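Local coordinates for LAS seventeen-binding protein 3 (Saccharomyces cerevisiae, PDB 1OOT), which interacts with the actin regulator Las17 and probably binds actin filaments and phosphatidylinositol lipids, this piece being its SH3 domain, at residues P21-K24 with G25-I28. Sequence-based numbering, arbitrary orientation. Where two conformers were deposited one is given.
Sequences PFRK and GDVI
Phe22 and Ile28 meet on the buried side of the diverging type II turn of this SH3 domain, the Arg23-Asp26 reversal that leads from the RT loop into strand 27-30. Ile28 CD1 sits 3.6 Å from the centroid of the Phe22 ring and 14° off its normal, a CH-pi contact over one face rather than at an edge. With chi1 of 52°, Phe22 CG is flanked by both the backbone N and C, and the ring turns inward, where Phe52 and Val57 also pack against it. The turn itself is closed by Asp26 N donating to Arg23 O at 2.9 Å. Gly25 takes the positive phi of the third position, where a side chain would collide with Lys24 O. Asp26 folds its carboxylate back over the turn, and Arg23 N reaches OD2 at 2.9 Å in a nearly straight bond (175°), approaching from above the carboxylate plane; Asn46 ND2 is a second donor to that oxygen. With an alanine in place of Asp26, Arg23 N would probably lose its acceptor and Asn46 this partner, weakening the tie across the turn. The outer side is looser: Lys24 is exposed, its chain extended, and the bent Arg23 chain leaves NE 6.7 Å from Asp26 OD2, too far for a salt bridge. Here one water donates to both Lys24 O, at 2.7 Å, and Asp26 OD1, at 2.9 Å.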
ATOM      1  N   PRO A  21      -1.389   7.282  -0.866  1.00 12.22           N
ATOM      2  CA  PRO A  21      -0.712   7.411  -2.155  1.00 12.82           C
ATOM      3  C   PRO A  21       0.736   6.884  -2.078  1.00 12.45           C
ATOM      4  O   PRO A  21       1.341   6.869  -0.998  1.00 14.14           O
ATOM      5  CB  PRO A  21      -0.676   8.925  -2.410  1.00 16.15           C
ATOM      6  CG  PRO A  21      -0.871   9.550  -1.107  1.00 18.61           C
ATOM      7  CD  PRO A  21      -1.451   8.570  -0.149  1.00 15.69           C
ATOM      8  N   PHE A  22       1.234   6.410  -3.215  1.00  9.65           N
ATOM      9  CA  PHE A  22       2.619   6.041  -3.334  1.00 10.58           C
ATOM     10  C   PHE A  22       3.021   5.973  -4.806  1.00 10.44           C
ATOM     11  O   PHE A  22       2.205   5.943  -5.715  1.00 12.36           O
ATOM     12  CB  PHE A  22       2.890   4.698  -2.598  1.00 11.02           C
ATOM     13  CG  PHE A  22       2.002   3.572  -2.948  1.00 10.19           C
ATOM     14  CD1 PHE A  22       2.109   2.926  -4.134  1.00 11.26           C
ATOM     15  CD2 PHE A  22       0.963   3.230  -2.096  1.00 11.68           C
ATOM     16  CE1 PHE A  22       1.282   1.855  -4.443  1.00 12.38           C
ATOM     17  CE2 PHE A  22       0.179   2.114  -2.378  1.00 12.18           C
ATOM     18  CZ  PHE A  22       0.324   1.472  -3.577  1.00 11.12           C
ATOM     19  N   ARG A  23       4.334   5.897  -5.025  1.00 11.76           N
ATOM     20  CA  ARG A  23       4.864   5.791  -6.355  1.00 13.22           C
ATOM     21  C   ARG A  23       5.450   4.427  -6.551  1.00 12.34           C
ATOM     22  O   ARG A  23       5.935   3.797  -5.602  1.00 13.30           O
ATOM     23  CB  ARG A  23       5.951   6.848  -6.579  1.00 18.81           C
ATOM     24  CG  ARG A  23       5.397   8.246  -6.584  1.00 26.66           C
ATOM     25  CD  ARG A  23       4.400   8.570  -7.768  1.00 35.83           C
ATOM     26  NE  ARG A  23       5.081   8.382  -9.064  1.00 42.76           N
ATOM     27  CZ  ARG A  23       4.562   8.655 -10.253  1.00 48.36           C
ATOM     28  NH1 ARG A  23       3.306   9.104 -10.363  1.00 51.97           N
ATOM     29  NH2 ARG A  23       5.306   8.459 -11.349  1.00 51.12           N
ATOM     30  N   LYS A  24       5.448   3.992  -7.794  1.00 12.75           N
ATOM     31  CA  LYS A  24       6.091   2.771  -8.183  1.00 13.25           C
ATOM     32  C   LYS A  24       7.491   2.752  -7.607  1.00 13.26           C
ATOM     33  O   LYS A  24       8.241   3.693  -7.738  1.00 14.96           O
ATOM     34  CB  LYS A  24       6.147   2.665  -9.714  1.00 13.03           C
ATOM     35  CG  LYS A  24       6.921   1.479 -10.248  1.00 14.56           C
ATOM     36  CD  LYS A  24       6.813   1.376 -11.785  1.00 17.43           C
ATOM     37  CE  LYS A  24       7.829   0.311 -12.226  1.00 22.78           C
ATOM     38  NZ  LYS A  24       8.126   0.252 -13.649  1.00 30.75           N
ATOM     39  N   GLY A  25       7.819   1.627  -7.000  1.00 12.66           N
ATOM     40  CA  GLY A  25       9.120   1.423  -6.378  1.00 13.79           C
ATOM     41  C   GLY A  25       9.185   1.726  -4.895  1.00 13.30           C
ATOM     42  O   GLY A  25      10.137   1.300  -4.204  1.00 15.50           O
ATOM     43  N   ASP A  26       8.193   2.441  -4.365  1.00 11.42           N
ATOM     44  CA  ASP A  26       8.170   2.728  -2.952  1.00 12.03           C
ATOM     45  C   ASP A  26       8.004   1.446  -2.155  1.00 12.90           C
ATOM     46  O   ASP A  26       7.190   0.586  -2.510  1.00 14.03           O
ATOM     47  CB  ASP A  26       7.008   3.668  -2.585  1.00 10.97           C
ATOM     48  CG  ASP A  26       7.235   5.119  -2.969  1.00 12.64           C
ATOM     49  OD1 ASP A  26       8.374   5.530  -3.352  1.00 16.26           O
ATOM     50  OD2 ASP A  26       6.285   5.991  -2.883  1.00 15.31           O
ATOM     51  N   VAL A  27       8.632   1.394  -0.988  1.00 11.18           N
ATOM     52  CA  VAL A  27       8.470   0.278  -0.086  1.00 10.90           C
ATOM     53  C   VAL A  27       7.519   0.742   1.027  1.00 12.10           C
ATOM     54  O   VAL A  27       7.753   1.720   1.775  1.00 11.94           O
ATOM     55  CB  VAL A  27       9.794  -0.184   0.493  1.00 13.72           C
ATOM     56  CG1 VAL A  27       9.534  -1.284   1.527  1.00 14.26           C
ATOM     57  CG2 VAL A  27      10.693  -0.678  -0.626  1.00 15.09           C
ATOM     58  N   ILE A  28       6.377   0.082   1.071  0.50 11.79           N
ATOM     59  CA  ILE A  28       5.308   0.376   2.025  0.50 11.05           C
ATOM     60  C   ILE A  28       5.412  -0.554   3.214  0.50  9.41           C
ATOM     61  O   ILE A  28       5.645  -1.746   3.058  0.50 11.11           O
ATOM     62  CB  ILE A  28       3.920   0.188   1.376  0.50  9.26           C
ATOM     63  CG1 ILE A  28       3.750   1.199   0.248  0.50 10.20           C
ATOM     64  CG2 ILE A  28       2.797   0.327   2.435  0.50  8.71           C
ATOM     65  CD1 ILE A  28       3.154   0.660  -0.994  0.50 13.81           C
TER
HETATM   66  O   HOH W   1       9.440   5.396  -6.009  1.00 26.88           O